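Long-range contacts in hypothetical protein PH0435 (Pyrococcus horikoshii, PDB 2YV4), which probably belongs to the threonylcarbamoyl-AMP synthases, which make the intermediate for the t6A modification of tRNA, and is represented by its C-terminal Sua5 domain: residues 2-7 and 74-79; 6-11 and 98-103; 11-16 and 79-84; 19-24 and 40-45. One frame throughout, in Å; residues are numbered along the deposited sequence.

Contact 1 (2-7 and 74-79); sequences PNAEVI and DVVIAE
Glu5 and Ile7 straddle Val76 in the manner of parallel strands. The N-H of Val76 meets the Glu5 carbonyl (Val76 N to Glu5 O 2.8 Å), and Val76 O receives Ile7 N, also at 2.8 Å. Further along, Ala78 N lies 2.7 Å from Ile7 O. Where the pairing begins, the bond is longer: Glu5 N stands 3.1 Å from Asp74 O. These are adjacent strands, 5-11 and 75-81, inside a five-stranded parallel sheet of an alpha/beta fold. Helices cover this region from both faces, which calls for apolar side chains, and beta-branched ones suit the extended backbone of a strand.

Apolar contacts follow the two faces. Beside helix 13-29, Ile7 holds CG1 next to its backbone N (chi1 -59°) and runs on extended, which carries CD1 back along the strand to 3.6 Å from Val75 CG1. The other methyl of Val75 lies alongside the Glu5 side chain. An alanine at Val75 would lack both methyls and would probably leave Ile7 CD1 and Leu27 of helix 13-29 each without a methyl to pack on. On the other face Ala4 CB touches Val76 CG2 at 3.7 Å, and Val76 continues onto Leu65 and Met68 of helix 54-70.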
loop_
_atom_site.group_PDB
_atom_site.type_symbol
_atom_site.label_atom_id
_atom_site.label_comp_id
_atom_site.label_asym_id
_atom_site.label_seq_id
_atom_site.Cartn_x
_atom_site.Cartn_y
_atom_site.Cartn_z
ATOM N N PRO A 2 0.678 -11.466 5.948
ATOM C CA PRO A 2 1.153 -11.506 4.561
ATOM C C PRO A 2 2.621 -11.919 4.456
ATOM O O PRO A 2 3.418 -11.639 5.352
ATOM C CB PRO A 2 0.903 -10.080 4.073
ATOM C CG PRO A 2 1.081 -9.268 5.313
ATOM C CD PRO A 2 0.358 -10.086 6.356
ATOM N N ASN A 3 2.970 -12.594 3.363
ATOM C CA ASN A 3 4.345 -13.037 3.146
ATOM C C ASN A 3 5.232 -11.871 2.720
ATOM O O ASN A 3 6.422 -11.841 3.027
ATOM C CB ASN A 3 4.409 -14.123 2.062
ATOM C CG ASN A 3 3.561 -15.338 2.390
ATOM O OD1 ASN A 3 3.630 -15.885 3.494
ATOM N ND2 ASN A 3 2.760 -15.775 1.420
ATOM N N ALA A 4 4.652 -10.913 2.004
ATOM C CA ALA A 4 5.407 -9.759 1.531
ATOM C C ALA A 4 5.650 -8.731 2.628
ATOM O O ALA A 4 4.903 -8.653 3.604
ATOM C CB ALA A 4 4.676 -9.101 0.369
ATOM N N GLU A 5 6.706 -7.944 2.464
ATOM C CA GLU A 5 7.011 -6.891 3.425
ATOM C C GLU A 5 5.928 -5.841 3.191
ATOM O O GLU A 5 5.557 -5.575 2.050
ATOM C CB GLU A 5 8.379 -6.271 3.134
ATOM C CG GLU A 5 8.814 -5.225 4.156
ATOM C CD GLU A 5 9.938 -4.334 3.651
ATOM O OE1 GLU A 5 10.794 -4.825 2.882
ATOM O OE2 GLU A 5 9.973 -3.145 4.034
ATOM N N VAL A 6 5.411 -5.252 4.262
ATOM C CA VAL A 6 4.378 -4.243 4.113
ATOM C C VAL A 6 4.914 -2.863 4.483
ATOM O O VAL A 6 5.554 -2.685 5.526
ATOM C CB VAL A 6 3.149 -4.597 4.974
ATOM C CG1 VAL A 6 2.111 -3.482 4.911
ATOM C CG2 VAL A 6 2.546 -5.910 4.472
ATOM N N ILE A 7 4.680 -1.900 3.600
ATOM C CA ILE A 7 5.118 -0.527 3.821
ATOM C C ILE A 7 3.927 0.404 3.662
ATOM O O ILE A 7 3.304 0.446 2.601
ATOM C CB ILE A 7 6.180 -0.080 2.795
ATOM C CG1 ILE A 7 7.407 -0.990 2.868
ATOM C CG2 ILE A 7 6.559 1.377 3.057
ATOM C CD1 ILE A 7 8.482 -0.633 1.864
ATOM N N ASP A 74 7.110 -9.149 -3.586
ATOM C CA ASP A 74 8.128 -9.056 -2.538
ATOM C C ASP A 74 7.794 -7.978 -1.509
ATOM O O ASP A 74 7.993 -8.166 -0.304
ATOM C CB ASP A 74 9.494 -8.743 -3.156
ATOM C CG ASP A 74 9.954 -9.815 -4.120
ATOM O OD1 ASP A 74 10.015 -10.993 -3.707
ATOM O OD2 ASP A 74 10.253 -9.481 -5.286
ATOM N N VAL A 75 7.292 -6.843 -1.991
ATOM C CA VAL A 75 6.932 -5.733 -1.117
ATOM C C VAL A 75 5.580 -5.143 -1.511
ATOM O O VAL A 75 5.293 -4.958 -2.694
ATOM C CB VAL A 75 7.997 -4.616 -1.175
ATOM C CG1 VAL A 75 7.606 -3.457 -0.262
ATOM C CG2 VAL A 75 9.351 -5.176 -0.771
ATOM N N VAL A 76 4.755 -4.862 -0.509
ATOM C CA VAL A 76 3.436 -4.286 -0.724
ATOM C C VAL A 76 3.407 -2.899 -0.105
ATOM O O VAL A 76 3.717 -2.734 1.071
ATOM C CB VAL A 76 2.320 -5.139 -0.058
ATOM C CG1 VAL A 76 0.973 -4.420 -0.155
ATOM C CG2 VAL A 76 2.226 -6.496 -0.734
ATOM N N ILE A 77 3.054 -1.901 -0.901
ATOM C CA ILE A 77 2.963 -0.535 -0.397
ATOM C C ILE A 77 1.487 -0.235 -0.220
ATOM O O ILE A 77 0.703 -0.359 -1.163
ATOM C CB ILE A 77 3.558 0.481 -1.390
ATOM C CG1 ILE A 77 5.049 0.194 -1.596
ATOM C CG2 ILE A 77 3.341 1.903 -0.870
ATOM C CD1 ILE A 77 5.693 1.035 -2.699
ATOM N N ALA A 78 1.099 0.124 0.998
ATOM C CA ALA A 78 -0.291 0.453 1.275
ATOM C C ALA A 78 -0.384 1.964 1.394
ATOM O O ALA A 78 0.291 2.571 2.216
ATOM C CB ALA A 78 -0.751 -0.216 2.573
ATOM N N GLU A 79 -1.212 2.558 0.548
ATOM C CA GLU A 79 -1.423 4.001 0.523
ATOM C C GLU A 79 -2.193 4.425 1.779
ATOM O O GLU A 79 -3.297 3.945 2.014
ATOM C CB GLU A 79 -2.224 4.348 -0.731
ATOM C CG GLU A 79 -2.332 5.811 -1.070
ATOM C CD GLU A 79 -3.132 6.021 -2.343
ATOM O OE1 GLU A 79 -2.787 5.386 -3.367
ATOM O OE2 GLU A 79 -4.104 6.809 -2.320
#

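Contact 2 (6-11 and 98-103); sequences VIVVEG and SGYKIV
Gly99 reaches Val6 through a water, which receives Val6 N and donates to Gly99 O at 2.7 Å. At the backbone angles of Gly99 a CB would crowd the carbonyl O of Ser98, which calls for glycine. Tyr100 follows, its CB resting on Val6 CG1. With CG wedged between the backbone N and carbonyl carbon (chi1 65°), the ring swings until CD2 comes 3.7 Å from Val8 CG2, the methyl approaching it obliquely. Lys101 turns both its N-H and its C=O to strand 5-11: Lys101 N donates to Val6 O at 2.9 Å, and Val8 N donates to Lys101 O at 2.8 Å. Its extended aliphatic chain leads the ammonium away, as suits an exposed position. Next, Ile102 presents CG2 to the flank of Glu10, 3.5 Å from Glu10 CD. An alanine at Glu10 would remove that methylene and carboxylate cover and would probably leave Ile102 CG2 more open to solvent. Val103 N meets Val8 O at 2.9 Å, Val103 O receives Glu10 N, and Val103 CG2 packs 3.6 Å from Ile7 CG2. Strand 101-104 is an outermost strand of the parallel sheet, with strand 5-11 between it and strand 75-81. Met91 of helix 86-93 touches Tyr100, Ile102 and Glu10 on one face, while on the other Val9 meets Val16, Ile20 and Leu23 of helix 13-29.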
loop_
_atom_site.group_PDB
_atom_site.type_symbol
_atom_site.label_atom_id
_atom_site.label_comp_id
_atom_site.label_asym_id
_atom_site.label_seq_id
_atom_site.Cartn_x
_atom_site.Cartn_y
_atom_site.Cartn_z
ATOM N N VAL A 6 5.411 -5.252 4.262
ATOM C CA VAL A 6 4.378 -4.243 4.113
ATOM C C VAL A 6 4.914 -2.863 4.483
ATOM O O VAL A 6 5.554 -2.685 5.526
ATOM C CB VAL A 6 3.149 -4.597 4.974
ATOM C CG1 VAL A 6 2.111 -3.482 4.911
ATOM C CG2 VAL A 6 2.546 -5.910 4.472
ATOM N N ILE A 7 4.680 -1.900 3.600
ATOM C CA ILE A 7 5.118 -0.527 3.821
ATOM C C ILE A 7 3.927 0.404 3.662
ATOM O O ILE A 7 3.304 0.446 2.601
ATOM C CB ILE A 7 6.180 -0.080 2.795
ATOM C CG1 ILE A 7 7.407 -0.990 2.868
ATOM C CG2 ILE A 7 6.559 1.377 3.057
ATOM C CD1 ILE A 7 8.482 -0.633 1.864
ATOM N N VAL A 8 3.615 1.148 4.716
ATOM C CA VAL A 8 2.512 2.095 4.674
ATOM C C VAL A 8 3.085 3.494 4.449
ATOM O O VAL A 8 3.925 3.954 5.220
ATOM C CB VAL A 8 1.724 2.090 6.002
ATOM C CG1 VAL A 8 0.576 3.096 5.932
ATOM C CG2 VAL A 8 1.212 0.699 6.294
ATOM N N VAL A 9 2.649 4.160 3.383
ATOM C CA VAL A 9 3.119 5.514 3.098
ATOM C C VAL A 9 1.999 6.478 3.488
ATOM O O VAL A 9 0.912 6.467 2.900
ATOM C CB VAL A 9 3.472 5.693 1.610
ATOM C CG1 VAL A 9 3.872 7.147 1.335
ATOM C CG2 VAL A 9 4.615 4.756 1.243
ATOM N N GLU A 10 2.273 7.312 4.486
ATOM C CA GLU A 10 1.277 8.249 4.998
ATOM C C GLU A 10 1.593 9.725 4.809
ATOM O O GLU A 10 2.747 10.117 4.620
ATOM C CB GLU A 10 1.049 7.973 6.486
ATOM C CG GLU A 10 2.334 7.677 7.229
ATOM C CD GLU A 10 2.237 7.950 8.714
ATOM O OE1 GLU A 10 1.382 7.335 9.388
ATOM O OE2 GLU A 10 3.030 8.784 9.204
ATOM N N GLY A 11 0.549 10.540 4.889
ATOM C CA GLY A 11 0.698 11.973 4.729
ATOM C C GLY A 11 -0.417 12.513 3.858
ATOM O O GLY A 11 -1.335 11.769 3.501
ATOM N N SER A 98 1.845 -8.423 13.271
ATOM C CA SER A 98 2.449 -9.019 12.083
ATOM C C SER A 98 3.703 -8.252 11.651
ATOM O O SER A 98 4.721 -8.854 11.296
ATOM C CB SER A 98 1.428 -9.057 10.940
ATOM O OG SER A 98 0.855 -7.782 10.720
ATOM N N GLY A 99 3.618 -6.926 11.667
ATOM C CA GLY A 99 4.764 -6.112 11.301
ATOM C C GLY A 99 4.689 -5.345 9.993
ATOM O O GLY A 99 4.409 -5.916 8.941
ATOM N N TYR A 100 4.944 -4.040 10.065
ATOM C CA TYR A 100 4.947 -3.198 8.877
ATOM C C TYR A 100 5.770 -1.936 9.080
ATOM O O TYR A 100 5.970 -1.479 10.201
ATOM C CB TYR A 100 3.520 -2.832 8.438
ATOM C CG TYR A 100 2.717 -1.974 9.396
ATOM C CD1 TYR A 100 1.814 -2.551 10.284
ATOM C CD2 TYR A 100 2.827 -0.582 9.383
ATOM C CE1 TYR A 100 1.031 -1.769 11.130
ATOM C CE2 TYR A 100 2.053 0.211 10.234
ATOM C CZ TYR A 100 1.154 -0.395 11.102
ATOM O OH TYR A 100 0.376 0.370 11.943
ATOM N N LYS A 101 6.270 -1.390 7.981
ATOM C CA LYS A 101 7.076 -0.181 8.018
ATOM C C LYS A 101 6.206 1.033 7.728
ATOM O O LYS A 101 5.228 0.943 6.990
ATOM C CB LYS A 101 8.181 -0.275 6.968
ATOM C CG LYS A 101 9.082 0.946 6.862
ATOM C CD LYS A 101 10.078 0.725 5.721
ATOM C CE LYS A 101 11.125 1.814 5.646
ATOM N NZ LYS A 101 12.018 1.602 4.476
ATOM N N ILE A 102 6.560 2.168 8.315
ATOM C CA ILE A 102 5.809 3.392 8.085
ATOM C C ILE A 102 6.747 4.428 7.488
ATOM O O ILE A 102 7.788 4.743 8.063
ATOM C CB ILE A 102 5.208 3.949 9.390
ATOM C CG1 ILE A 102 4.210 2.943 9.966
ATOM C CG2 ILE A 102 4.520 5.285 9.122
ATOM C CD1 ILE A 102 3.595 3.377 11.279
ATOM N N VAL A 103 6.368 4.945 6.325
ATOM C CA VAL A 103 7.159 5.946 5.630
ATOM C C VAL A 103 6.368 7.239 5.505
ATOM O O VAL A 103 5.258 7.248 4.971
ATOM C CB VAL A 103 7.542 5.465 4.216
ATOM C CG1 VAL A 103 8.341 6.536 3.499
ATOM C CG2 VAL A 103 8.347 4.182 4.306
HETATM O O HOH W 1 6.070 -6.319 6.803
#

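Contact 3 (11-16 and 79-84); sequences GPREKV and EGVEER
Arg13 N, in the first turn of helix 13-29, gives its hydrogen to the carboxylate of Glu83: Arg13 N to Glu83 OE1 is 2.9 Å, on the syn side of that oxygen, with a weaker branch to OE2. This is the strand-to-helix turn of an alpha/beta fold, where strand 5-11 ends beside strand 75-81. Pro12 holds the N-cap position, and the helix start would probably favour a negative group here. Glu83, bent at chi2, doubles back to supply it.

The bend of Arg13 at chi3 (-58°) folds the guanidinium across the Glu83 side chain, with OE1 over one face. The salt bridge is long, Arg13 NH1 to Glu83 OE2 4.0 Å, and with that oxygen well out of the guanidinium plane rests on charge alone. Glu82 N bonds to Gly11 O at 3.0 Å from well above the carbonyl plane, and the Glu82 side chain runs beside Pro12. Gly11 has backbone angles that demand glycine. Beneath the turn Val16 CG1 packs on Glu79 CG at 3.7 Å and Val16 CB faces Val81 CG1, while the Glu79 carboxylate turns to Tyr42 and Ser39. A water accepts weakly from Arg13 NH2 at 2.7 Å and donates to Glu83 O at 3.2 Å.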
loop_
_atom_site.group_PDB
_atom_site.type_symbol
_atom_site.label_atom_id
_atom_site.label_comp_id
_atom_site.label_asym_id
_atom_site.label_seq_id
_atom_site.Cartn_x
_atom_site.Cartn_y
_atom_site.Cartn_z
ATOM N N GLY A 11 0.549 10.540 4.889
ATOM C CA GLY A 11 0.698 11.973 4.729
ATOM C C GLY A 11 -0.417 12.513 3.858
ATOM O O GLY A 11 -1.335 11.769 3.501
ATOM N N PRO A 12 -0.387 13.809 3.511
ATOM C CA PRO A 12 -1.458 14.344 2.662
ATOM C C PRO A 12 -1.415 13.632 1.315
ATOM O O PRO A 12 -0.335 13.267 0.840
ATOM C CB PRO A 12 -1.118 15.835 2.568
ATOM C CG PRO A 12 0.379 15.859 2.744
ATOM C CD PRO A 12 0.595 14.852 3.852
ATOM N N ARG A 13 -2.581 13.434 0.706
ATOM C CA ARG A 13 -2.662 12.734 -0.570
ATOM C C ARG A 13 -1.656 13.182 -1.625
ATOM O O ARG A 13 -1.020 12.348 -2.272
ATOM C CB ARG A 13 -4.070 12.836 -1.159
ATOM C CG ARG A 13 -4.197 12.099 -2.491
ATOM C CD ARG A 13 -5.552 12.283 -3.140
ATOM N NE ARG A 13 -6.642 11.831 -2.285
ATOM C CZ ARG A 13 -7.421 12.638 -1.575
ATOM N NH1 ARG A 13 -7.233 13.952 -1.619
ATOM N NH2 ARG A 13 -8.388 12.132 -0.823
ATOM N N GLU A 14 -1.509 14.491 -1.809
ATOM C CA GLU A 14 -0.578 15.008 -2.813
ATOM C C GLU A 14 0.834 14.453 -2.634
ATOM O O GLU A 14 1.451 13.995 -3.600
ATOM C CB GLU A 14 -0.535 16.543 -2.769
ATOM C CG GLU A 14 0.456 17.160 -3.755
ATOM C CD GLU A 14 0.444 18.683 -3.741
ATOM O OE1 GLU A 14 0.673 19.278 -2.661
ATOM O OE2 GLU A 14 0.212 19.286 -4.812
ATOM N N LYS A 15 1.337 14.501 -1.402
ATOM C CA LYS A 15 2.673 14.007 -1.088
ATOM C C LYS A 15 2.765 12.487 -1.151
ATOM O O LYS A 15 3.783 11.936 -1.570
ATOM C CB LYS A 15 3.108 14.460 0.308
ATOM C CG LYS A 15 3.549 15.914 0.409
ATOM C CD LYS A 15 4.355 16.134 1.682
ATOM C CE LYS A 15 4.882 17.557 1.780
ATOM N NZ LYS A 15 3.782 18.552 1.890
ATOM N N VAL A 16 1.712 11.808 -0.714
ATOM C CA VAL A 16 1.722 10.356 -0.730
ATOM C C VAL A 16 1.878 9.839 -2.158
ATOM O O VAL A 16 2.685 8.951 -2.418
ATOM C CB VAL A 16 0.435 9.787 -0.102
ATOM C CG1 VAL A 16 0.332 8.297 -0.382
ATOM C CG2 VAL A 16 0.440 10.039 1.406
ATOM N N GLU A 79 -1.212 2.558 0.548
ATOM C CA GLU A 79 -1.423 4.001 0.523
ATOM C C GLU A 79 -2.193 4.425 1.779
ATOM O O GLU A 79 -3.297 3.945 2.014
ATOM C CB GLU A 79 -2.224 4.348 -0.731
ATOM C CG GLU A 79 -2.332 5.811 -1.070
ATOM C CD GLU A 79 -3.132 6.021 -2.343
ATOM O OE1 GLU A 79 -2.787 5.386 -3.367
ATOM O OE2 GLU A 79 -4.104 6.809 -2.320
ATOM N N GLY A 80 -1.608 5.312 2.583
ATOM C CA GLY A 80 -2.276 5.765 3.794
ATOM C C GLY A 80 -2.415 7.278 3.860
ATOM O O GLY A 80 -1.701 7.935 4.624
ATOM N N VAL A 81 -3.335 7.836 3.074
ATOM C CA VAL A 81 -3.525 9.284 3.050
ATOM C C VAL A 81 -4.249 9.800 4.293
ATOM O O VAL A 81 -5.040 9.081 4.912
ATOM C CB VAL A 81 -4.294 9.741 1.778
ATOM C CG1 VAL A 81 -3.582 9.211 0.527
ATOM C CG2 VAL A 81 -5.745 9.257 1.824
ATOM N N GLU A 82 -3.963 11.048 4.658
ATOM C CA GLU A 82 -4.577 11.664 5.830
ATOM C C GLU A 82 -6.051 11.940 5.580
ATOM O O GLU A 82 -6.887 11.719 6.453
ATOM C CB GLU A 82 -3.868 12.977 6.175
ATOM C CG GLU A 82 -2.378 12.820 6.414
ATOM C CD GLU A 82 -1.705 14.128 6.776
ATOM O OE1 GLU A 82 -1.913 15.127 6.056
ATOM O OE2 GLU A 82 -0.961 14.154 7.778
ATOM N N GLU A 83 -6.360 12.421 4.381
ATOM C CA GLU A 83 -7.734 12.741 4.014
ATOM C C GLU A 83 -8.703 11.587 4.253
ATOM O O GLU A 83 -8.429 10.443 3.897
ATOM C CB GLU A 83 -7.804 13.174 2.544
ATOM C CG GLU A 83 -7.212 14.551 2.267
ATOM C CD GLU A 83 -5.723 14.526 1.961
ATOM O OE1 GLU A 83 -5.055 13.510 2.257
ATOM O OE2 GLU A 83 -5.218 15.537 1.427
ATOM N N ARG A 84 -9.842 11.905 4.860
ATOM C CA ARG A 84 -10.882 10.927 5.158
ATOM C C ARG A 84 -10.448 9.776 6.062
ATOM O O ARG A 84 -11.101 8.737 6.101
ATOM C CB ARG A 84 -11.469 10.371 3.862
ATOM C CG ARG A 84 -12.256 11.403 3.073
ATOM C CD ARG A 84 -12.891 10.792 1.842
ATOM N NE ARG A 84 -13.581 11.793 1.039
ATOM C CZ ARG A 84 -14.137 11.549 -0.142
ATOM N NH1 ARG A 84 -14.084 10.328 -0.660
ATOM N NH2 ARG A 84 -14.741 12.526 -0.808
HETATM O O HOH W 2 -9.253 10.238 0.857
#

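Contact 4 (19-24 and 40-45); sequences KITELV and ESYNAD
Ile20 lies over one face of the Tyr42 ring, in a CH-pi contact with CB 4.1 Å from the ring centroid and 14° off the normal. Its CG2, anti to the backbone N, presses to 3.2 Å from Tyr42 CD2, and CD1 reaches Tyr42 CE2 at 3.7 Å. The Thr21 side chain crosses that of Tyr42 at about a right angle, its OG1 meeting the ring obliquely, 3.5 Å from Tyr42 CD1, while bonding back to Lys17 O. One turn on, Val24 CG1 covers the backbone of the loop, 3.8 Å from Ala44 CA. A water donates to Thr21 O (2.9 Å) and Tyr42 O (2.7 Å), bridging helix and loop.

Behind this shell, Glu40 CG lies over the opposite face of the ring. A type I' turn from Ser41 to Ala44, closed by Ala44 N to Ser41 O, gives Tyr42 a positive phi (60°). Asn43 follows with positive phi too, which asparagine adopts more readily than most residues. Glu40 forms a salt bridge with Lys17, and the Tyr42 hydroxyl bonds to Glu79 and Lys17. Tyrosine suits the place twice over: its faces take aliphatic groups, while its OH sits between a carboxylate and an ammonium that would probably polarise it.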
loop_
_atom_site.group_PDB
_atom_site.type_symbol
_atom_site.label_atom_id
_atom_site.label_comp_id
_atom_site.label_asym_id
_atom_site.label_seq_id
_atom_site.Cartn_x
_atom_site.Cartn_y
_atom_site.Cartn_z
ATOM N N LYS A 19 5.443 10.173 -3.200
ATOM C CA LYS A 19 6.318 9.267 -2.465
ATOM C C LYS A 19 6.166 7.830 -2.967
ATOM O O LYS A 19 7.162 7.137 -3.196
ATOM C CB LYS A 19 6.014 9.352 -0.966
ATOM C CG LYS A 19 6.820 8.386 -0.089
ATOM C CD LYS A 19 8.329 8.607 -0.189
ATOM C CE LYS A 19 8.747 9.974 0.330
ATOM N NZ LYS A 19 10.233 10.117 0.333
ATOM N N ILE A 20 4.927 7.378 -3.148
ATOM C CA ILE A 20 4.705 6.019 -3.638
ATOM C C ILE A 20 5.341 5.830 -5.017
ATOM O O ILE A 20 6.021 4.833 -5.265
ATOM C CB ILE A 20 3.194 5.680 -3.718
ATOM C CG1 ILE A 20 2.612 5.627 -2.303
ATOM C CG2 ILE A 20 2.992 4.335 -4.421
ATOM C CD1 ILE A 20 1.131 5.354 -2.246
ATOM N N THR A 21 5.123 6.791 -5.911
ATOM C CA THR A 21 5.693 6.721 -7.254
ATOM C C THR A 21 7.202 6.512 -7.150
ATOM O O THR A 21 7.778 5.676 -7.852
ATOM C CB THR A 21 5.430 8.018 -8.033
ATOM O OG1 THR A 21 4.022 8.276 -8.054
ATOM C CG2 THR A 21 5.948 7.902 -9.467
ATOM N N GLU A 22 7.824 7.271 -6.250
ATOM C CA GLU A 22 9.261 7.210 -6.013
ATOM C C GLU A 22 9.698 5.836 -5.511
ATOM O O GLU A 22 10.641 5.249 -6.040
ATOM C CB GLU A 22 9.665 8.280 -4.990
ATOM C CG GLU A 22 11.148 8.304 -4.640
ATOM C CD GLU A 22 11.441 9.134 -3.395
ATOM O OE1 GLU A 22 12.632 9.334 -3.072
ATOM O OE2 GLU A 22 10.482 9.583 -2.733
ATOM N N LEU A 23 9.013 5.329 -4.489
ATOM C CA LEU A 23 9.339 4.028 -3.913
ATOM C C LEU A 23 9.211 2.873 -4.907
ATOM O O LEU A 23 10.055 1.975 -4.932
ATOM C CB LEU A 23 8.458 3.747 -2.688
ATOM C CG LEU A 23 8.810 4.482 -1.392
ATOM C CD1 LEU A 23 7.751 4.194 -0.336
ATOM C CD2 LEU A 23 10.188 4.039 -0.902
ATOM N N VAL A 24 8.149 2.880 -5.706
ATOM C CA VAL A 24 7.948 1.831 -6.693
ATOM C C VAL A 24 9.167 1.752 -7.619
ATOM O O VAL A 24 9.738 0.677 -7.818
ATOM C CB VAL A 24 6.666 2.089 -7.514
ATOM C CG1 VAL A 24 6.641 1.204 -8.758
ATOM C CG2 VAL A 24 5.437 1.800 -6.645
ATOM N N GLU A 40 -4.484 4.158 -6.913
ATOM C CA GLU A 40 -3.959 3.931 -8.261
ATOM C C GLU A 40 -2.669 3.111 -8.179
ATOM O O GLU A 40 -2.094 2.961 -7.106
ATOM C CB GLU A 40 -3.715 5.252 -8.997
ATOM C CG GLU A 40 -2.777 6.213 -8.301
ATOM C CD GLU A 40 -2.602 7.497 -9.085
ATOM O OE1 GLU A 40 -2.101 7.428 -10.225
ATOM O OE2 GLU A 40 -2.971 8.572 -8.567
ATOM N N SER A 41 -2.213 2.592 -9.315
ATOM C CA SER A 41 -1.029 1.739 -9.351
ATOM C C SER A 41 0.328 2.392 -9.190
ATOM O O SER A 41 1.234 1.784 -8.625
ATOM C CB SER A 41 -1.003 0.941 -10.651
ATOM O OG SER A 41 -0.554 1.760 -11.718
ATOM N N TYR A 42 0.482 3.611 -9.697
ATOM C CA TYR A 42 1.772 4.294 -9.627
ATOM C C TYR A 42 2.761 3.415 -10.384
ATOM O O TYR A 42 3.967 3.426 -10.123
ATOM C CB TYR A 42 2.214 4.460 -8.175
ATOM C CG TYR A 42 1.206 5.195 -7.331
ATOM C CD1 TYR A 42 0.982 6.561 -7.504
ATOM C CD2 TYR A 42 0.450 4.518 -6.376
ATOM C CE1 TYR A 42 0.021 7.238 -6.740
ATOM C CE2 TYR A 42 -0.506 5.175 -5.612
ATOM C CZ TYR A 42 -0.717 6.532 -5.799
ATOM O OH TYR A 42 -1.686 7.167 -5.057
ATOM N N ASN A 43 2.219 2.643 -11.321
ATOM C CA ASN A 43 2.992 1.733 -12.158
ATOM C C ASN A 43 3.692 0.588 -11.435
ATOM O O ASN A 43 4.759 0.137 -11.866
ATOM C CB ASN A 43 4.019 2.506 -12.977
ATOM C CG ASN A 43 3.771 2.382 -14.454
ATOM O OD1 ASN A 43 3.766 1.279 -15.000
ATOM N ND2 ASN A 43 3.546 3.513 -15.116
ATOM N N ALA A 44 3.104 0.122 -10.340
ATOM C CA ALA A 44 3.690 -0.998 -9.619
ATOM C C ALA A 44 3.483 -2.229 -10.500
ATOM O O ALA A 44 2.857 -2.135 -11.557
ATOM C CB ALA A 44 2.995 -1.185 -8.284
ATOM N N ASP A 45 4.010 -3.375 -10.078
ATOM C CA ASP A 45 3.849 -4.613 -10.843
ATOM C C ASP A 45 2.457 -5.195 -10.616
ATOM O O ASP A 45 1.945 -5.946 -11.444
ATOM C CB ASP A 45 4.880 -5.658 -10.411
ATOM C CG ASP A 45 6.297 -5.231 -10.693
ATOM O OD1 ASP A 45 6.606 -4.935 -11.868
ATOM O OD2 ASP A 45 7.099 -5.191 -9.743
HETATM O O HOH W 3 6.482 4.432 -10.166
#

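Contacts 1 and 2 share Val6 and Ile7 on strand 5-11; their centres lie about 8 Å apart, and they join three neighbouring strands of the parallel sheet, 75-81, 5-11 and 101-104. Contact 3, about 17 Å from the centre of contact 1 and on the other side of the chain's centre, sits where strands 5-11 and 75-81 end and helix 13-29 begins. Contact 4, about 14 Å from contact 3, uses the same helix against the loop after strand 34-38. It is nested in the loops closed by the other three contacts, whereas contacts 1 and 3 interleave. Glu79 belongs to contacts 1 and 3 and reaches Tyr42 of contact 4, joining sheet, helix and loop into one domain.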